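Local coordinates for tylactone synthase starter module and modules 1 & 2 (Streptomyces fradiae, PDB 2Z5L), which probably reduces the beta-keto group of an intermediate in tylosin polyketide assembly, through the first ketoreductase of the synthase, at residues Ser22-Leu36 with Ile240-Gly252. Sequence-based numbering, arbitrary orientation.
Sequences SPTDAWRYRVTWKAL and IYGRRVSRAAAAG
R247 lays one face of its guanidinium beneath the Y29 hydroxyl, the Y29 ring and R247 guanidinium planes 38° apart; its NH2 meets A26 O at 2.7 Å, tilted from the guanidinium plane. At 3.4 Å and a poor angle, Y29 OH and R247 NH2 are not hydrogen-bonded; the hydroxyl pairs with W482, and R247 forms a salt bridge to E503. R243 CG lies over one face of the W33 ring, and R243 CB comes 3.5 Å from W33 CZ3. With CG anti to the backbone N (chi1 -171°) and the chain extended to NE, R243 also runs past both V31 methyls toward T395. The R28 guanidinium has A251 CB over a face and A249 O at its edge, bonded to NE at 166° while D472 takes NH1. From R30/S246 to K34/G242, reciprocal backbone bonds alternate with non-hydrogen-bonded pairs such as V31/V245, making strands 28-35 and 240-247 antiparallel; T32 OG1 and S246 OG bond at 2.9 Å. Beyond the strands, D25 OD2 accepts both G252 N and S22 N. The paired strands probably join the structural and catalytic subdomains, as in other polyketide ketoreductases; these arginine and carboxylate bonds are consistent with a junction relying on directional polar contacts as well as strand pairing.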
loop_
_atom_site.group_PDB
_atom_site.type_symbol
_atom_site.label_atom_id
_atom_site.label_comp_id
_atom_site.label_asym_id
_atom_site.label_seq_id
_atom_site.Cartn_x
_atom_site.Cartn_y
_atom_site.Cartn_z
ATOM N N SER A 22 -9.632 10.722 -23.099
ATOM C CA SER A 22 -10.384 9.551 -22.567
ATOM C C SER A 22 -11.298 9.984 -21.424
ATOM O O SER A 22 -10.939 10.843 -20.617
ATOM C CB SER A 22 -9.406 8.484 -22.070
ATOM O OG SER A 22 -8.474 8.134 -23.079
ATOM N N PRO A 23 -12.500 9.391 -21.344
ATOM C CA PRO A 23 -13.457 9.731 -20.285
ATOM C C PRO A 23 -12.996 9.264 -18.906
ATOM O O PRO A 23 -13.478 9.747 -17.878
ATOM C CB PRO A 23 -14.737 9.034 -20.739
ATOM C CG PRO A 23 -14.216 7.821 -21.433
ATOM C CD PRO A 23 -13.052 8.361 -22.244
ATOM N N THR A 24 -12.053 8.332 -18.887
ATOM C CA THR A 24 -11.538 7.814 -17.627
ATOM C C THR A 24 -10.349 8.617 -17.103
ATOM O O THR A 24 -9.778 8.263 -16.072
ATOM C CB THR A 24 -11.083 6.353 -17.761
ATOM O OG1 THR A 24 -10.010 6.276 -18.707
ATOM C CG2 THR A 24 -12.232 5.467 -18.212
ATOM N N ASP A 25 -9.956 9.677 -17.810
ATOM C CA ASP A 25 -8.832 10.483 -17.341
ATOM C C ASP A 25 -9.207 11.274 -16.086
ATOM O O ASP A 25 -8.337 11.796 -15.397
ATOM C CB ASP A 25 -8.325 11.449 -18.427
ATOM C CG ASP A 25 -7.483 10.755 -19.498
ATOM O OD1 ASP A 25 -6.637 9.909 -19.153
ATOM O OD2 ASP A 25 -7.659 11.071 -20.692
ATOM N N ALA A 26 -10.499 11.360 -15.789
ATOM C CA ALA A 26 -10.950 12.081 -14.607
ATOM C C ALA A 26 -10.866 11.186 -13.370
ATOM O O ALA A 26 -11.263 11.594 -12.279
ATOM C CB ALA A 26 -12.382 12.571 -14.798
ATOM N N TRP A 27 -10.349 9.973 -13.551
ATOM C CA TRP A 27 -10.213 9.013 -12.465
ATOM C C TRP A 27 -8.753 8.810 -12.107
ATOM O O TRP A 27 -8.440 8.074 -11.180
ATOM C CB TRP A 27 -10.805 7.653 -12.861
ATOM C CG TRP A 27 -12.279 7.667 -13.141
ATOM C CD1 TRP A 27 -13.160 8.676 -12.862
ATOM C CD2 TRP A 27 -13.056 6.605 -13.724
ATOM N NE1 TRP A 27 -14.433 8.308 -13.232
ATOM C CE2 TRP A 27 -14.399 7.045 -13.763
ATOM C CE3 TRP A 27 -12.747 5.327 -14.214
ATOM C CZ2 TRP A 27 -15.434 6.252 -14.271
ATOM C CZ3 TRP A 27 -13.784 4.535 -14.722
ATOM C CH2 TRP A 27 -15.108 5.006 -14.746
ATOM N N ARG A 28 -7.864 9.468 -12.835
ATOM C CA ARG A 28 -6.434 9.316 -12.605
ATOM C C ARG A 28 -5.845 10.261 -11.558
ATOM O O ARG A 28 -5.909 11.480 -11.700
ATOM C CB ARG A 28 -5.680 9.500 -13.924
ATOM C CG ARG A 28 -5.975 8.441 -14.981
ATOM C CD ARG A 28 -5.379 8.859 -16.304
ATOM N NE ARG A 28 -3.975 9.225 -16.159
ATOM C CZ ARG A 28 -2.985 8.351 -16.034
ATOM N NH1 ARG A 28 -3.251 7.049 -16.050
ATOM N NH2 ARG A 28 -1.736 8.781 -15.870
ATOM N N TYR A 29 -5.261 9.686 -10.512
ATOM C CA TYR A 29 -4.635 10.469 -9.455
ATOM C C TYR A 29 -3.254 9.904 -9.151
ATOM O O TYR A 29 -2.914 8.787 -9.554
ATOM C CB TYR A 29 -5.482 10.446 -8.189
ATOM C CG TYR A 29 -6.913 10.880 -8.379
ATOM C CD1 TYR A 29 -7.857 10.012 -8.917
ATOM C CD2 TYR A 29 -7.332 12.152 -7.984
ATOM C CE1 TYR A 29 -9.186 10.396 -9.049
ATOM C CE2 TYR A 29 -8.663 12.548 -8.115
ATOM C CZ TYR A 29 -9.585 11.666 -8.642
ATOM O OH TYR A 29 -10.914 12.024 -8.740
ATOM N N ARG A 30 -2.455 10.679 -8.431
ATOM C CA ARG A 30 -1.115 10.238 -8.090
ATOM C C ARG A 30 -0.647 10.859 -6.784
ATOM O O ARG A 30 -1.299 11.751 -6.237
ATOM C CB ARG A 30 -0.140 10.588 -9.223
ATOM C CG ARG A 30 0.211 12.069 -9.347
ATOM C CD ARG A 30 1.164 12.326 -10.515
ATOM N NE ARG A 30 2.007 11.165 -10.818
ATOM C CZ ARG A 30 1.745 10.268 -11.768
ATOM N NH1 ARG A 30 0.663 10.395 -12.523
ATOM N NH2 ARG A 30 2.562 9.238 -11.963
ATOM N N VAL A 31 0.484 10.384 -6.284
ATOM C CA VAL A 31 1.016 10.906 -5.040
ATOM C C VAL A 31 2.221 11.797 -5.277
ATOM O O VAL A 31 3.219 11.380 -5.864
ATOM C CB VAL A 31 1.415 9.768 -4.079
ATOM C CG1 VAL A 31 2.044 10.351 -2.821
ATOM C CG2 VAL A 31 0.188 8.946 -3.717
ATOM N N THR A 32 2.110 13.037 -4.815
ATOM C CA THR A 32 3.177 14.012 -4.948
ATOM C C THR A 32 3.600 14.472 -3.562
ATOM O O THR A 32 2.958 14.143 -2.555
ATOM C CB THR A 32 2.714 15.244 -5.760
ATOM O OG1 THR A 32 1.495 15.764 -5.200
ATOM C CG2 THR A 32 2.494 14.865 -7.220
ATOM N N TRP A 33 4.672 15.255 -3.518
ATOM C CA TRP A 33 5.193 15.749 -2.255
ATOM C C TRP A 33 5.259 17.271 -2.180
ATOM O O TRP A 33 6.101 17.899 -2.822
ATOM C CB TRP A 33 6.582 15.160 -2.018
ATOM C CG TRP A 33 6.570 13.680 -1.789
ATOM C CD1 TRP A 33 6.947 12.700 -2.672
ATOM C CD2 TRP A 33 6.162 13.009 -0.593
ATOM N NE1 TRP A 33 6.800 11.461 -2.094
ATOM C CE2 TRP A 33 6.319 11.621 -0.818
ATOM C CE3 TRP A 33 5.676 13.447 0.650
ATOM C CZ2 TRP A 33 6.009 10.666 0.157
ATOM C CZ3 TRP A 33 5.368 12.497 1.620
ATOM C CH2 TRP A 33 5.537 11.122 1.366
ATOM N N LYS A 34 4.372 17.858 -1.385
ATOM C CA LYS A 34 4.341 19.306 -1.233
ATOM C C LYS A 34 5.251 19.743 -0.086
ATOM O O LYS A 34 4.970 19.466 1.079
ATOM C CB LYS A 34 2.909 19.786 -0.971
ATOM C CG LYS A 34 2.770 21.298 -0.864
ATOM C CD LYS A 34 1.314 21.720 -0.737
ATOM C CE LYS A 34 1.180 23.239 -0.675
ATOM N NZ LYS A 34 0.640 23.722 0.630
ATOM N N ALA A 35 6.346 20.420 -0.426
ATOM C CA ALA A 35 7.301 20.900 0.570
ATOM C C ALA A 35 6.613 21.872 1.523
ATOM O O ALA A 35 6.277 22.993 1.145
ATOM C CB ALA A 35 8.479 21.579 -0.116
ATOM N N LEU A 36 6.408 21.429 2.759
ATOM C CA LEU A 36 5.747 22.244 3.770
ATOM C C LEU A 36 6.643 23.373 4.267
ATOM O O LEU A 36 6.155 24.429 4.674
ATOM C CB LEU A 36 5.321 21.365 4.950
ATOM C CG LEU A 36 4.270 20.281 4.684
ATOM C CD1 LEU A 36 4.240 19.329 5.855
ATOM C CD2 LEU A 36 2.906 20.901 4.453
ATOM N N ILE A 240 11.079 19.519 4.974
ATOM C CA ILE A 240 10.010 18.545 5.203
ATOM C C ILE A 240 8.954 18.570 4.102
ATOM O O ILE A 240 8.571 19.631 3.611
ATOM C CB ILE A 240 9.283 18.780 6.551
ATOM C CG1 ILE A 240 8.603 20.147 6.547
ATOM C CG2 ILE A 240 10.271 18.668 7.701
ATOM C CD1 ILE A 240 7.696 20.381 7.729
ATOM N N TYR A 241 8.464 17.393 3.738
ATOM C CA TYR A 241 7.460 17.290 2.692
ATOM C C TYR A 241 6.212 16.559 3.174
ATOM O O TYR A 241 6.306 15.536 3.851
ATOM C CB TYR A 241 8.049 16.557 1.491
ATOM C CG TYR A 241 9.247 17.232 0.864
ATOM C CD1 TYR A 241 10.496 17.220 1.488
ATOM C CD2 TYR A 241 9.134 17.866 -0.370
ATOM C CE1 TYR A 241 11.607 17.822 0.889
ATOM C CE2 TYR A 241 10.229 18.470 -0.977
ATOM C CZ TYR A 241 11.464 18.445 -0.347
ATOM O OH TYR A 241 12.543 19.038 -0.964
ATOM N N GLY A 242 5.046 17.092 2.827
ATOM C CA GLY A 242 3.797 16.468 3.216
ATOM C C GLY A 242 3.170 15.740 2.037
ATOM O O GLY A 242 3.053 16.297 0.940
ATOM N N ARG A 243 2.767 14.493 2.261
ATOM C CA ARG A 243 2.159 13.674 1.214
ATOM C C ARG A 243 0.858 14.296 0.711
ATOM O O ARG A 243 0.041 14.770 1.496
ATOM C CB ARG A 243 1.909 12.255 1.753
ATOM C CG ARG A 243 1.486 11.227 0.708
ATOM C CD ARG A 243 1.948 9.831 1.115
ATOM N NE ARG A 243 1.467 8.788 0.212
ATOM C CZ ARG A 243 0.194 8.412 0.109
ATOM N NH1 ARG A 243 -0.737 8.988 0.852
ATOM N NH2 ARG A 243 -0.151 7.454 -0.738
ATOM N N ARG A 244 0.674 14.299 -0.605
ATOM C CA ARG A 244 -0.531 14.873 -1.209
ATOM C C ARG A 244 -1.026 14.054 -2.395
ATOM O O ARG A 244 -0.233 13.498 -3.152
ATOM C CB ARG A 244 -0.244 16.300 -1.691
ATOM C CG ARG A 244 0.015 17.314 -0.592
ATOM C CD ARG A 244 -1.246 17.621 0.192
ATOM N NE ARG A 244 -1.073 18.804 1.026
ATOM C CZ ARG A 244 -0.286 18.861 2.095
ATOM N NH1 ARG A 244 0.405 17.790 2.470
ATOM N NH2 ARG A 244 -0.178 19.994 2.776
ATOM N N VAL A 245 -2.342 13.979 -2.551
ATOM C CA VAL A 245 -2.923 13.267 -3.680
ATOM C C VAL A 245 -3.415 14.297 -4.699
ATOM O O VAL A 245 -4.299 15.112 -4.413
ATOM C CB VAL A 245 -4.118 12.359 -3.261
ATOM C CG1 VAL A 245 -3.616 11.193 -2.419
ATOM C CG2 VAL A 245 -5.160 13.168 -2.488
ATOM N N SER A 246 -2.833 14.255 -5.891
ATOM C CA SER A 246 -3.191 15.186 -6.951
ATOM C C SER A 246 -3.575 14.463 -8.244
ATOM O O SER A 246 -2.952 13.470 -8.617
ATOM C CB SER A 246 -2.014 16.131 -7.201
ATOM O OG SER A 246 -0.776 15.466 -7.004
ATOM N N ARG A 247 -4.607 14.958 -8.923
ATOM C CA ARG A 247 -5.048 14.337 -10.170
ATOM C C ARG A 247 -3.830 14.162 -11.065
ATOM O O ARG A 247 -2.990 15.052 -11.160
ATOM C CB ARG A 247 -6.114 15.204 -10.851
ATOM C CG ARG A 247 -7.326 15.465 -9.946
ATOM C CD ARG A 247 -8.483 16.134 -10.677
ATOM N NE ARG A 247 -9.450 15.169 -11.206
ATOM C CZ ARG A 247 -10.699 15.033 -10.758
ATOM N NH1 ARG A 247 -11.149 15.794 -9.774
ATOM N NH2 ARG A 247 -11.506 14.131 -11.291
ATOM N N ALA A 248 -3.714 12.999 -11.693
ATOM C CA ALA A 248 -2.581 12.740 -12.564
ATOM C C ALA A 248 -2.894 13.245 -13.963
ATOM O O ALA A 248 -4.043 13.547 -14.277
ATOM C CB ALA A 248 -2.265 11.249 -12.592
ATOM N N ALA A 249 -1.867 13.337 -14.797
ATOM C CA ALA A 249 -2.029 13.805 -16.164
ATOM C C ALA A 249 -3.089 12.985 -16.898
ATOM O O ALA A 249 -3.720 12.101 -16.311
ATOM C CB ALA A 249 -0.694 13.720 -16.892
ATOM N N ALA A 250 -3.298 13.279 -18.177
ATOM C CA ALA A 250 -4.287 12.534 -18.956
ATOM C C ALA A 250 -3.609 11.395 -19.700
ATOM O O ALA A 250 -2.401 11.423 -19.930
ATOM C CB ALA A 250 -4.999 13.459 -19.944
ATOM N N ALA A 251 -4.397 10.388 -20.058
ATOM C CA ALA A 251 -3.900 9.229 -20.790
ATOM C C ALA A 251 -4.143 9.476 -22.274
ATOM O O ALA A 251 -3.384 9.017 -23.126
ATOM C CB ALA A 251 -4.633 7.974 -20.344
ATOM N N GLY A 252 -5.211 10.210 -22.566
ATOM C CA GLY A 252 -5.549 10.524 -23.938
ATOM C C GLY A 252 -5.718 9.307 -24.824
ATOM O O GLY A 252 -6.322 8.312 -24.424
#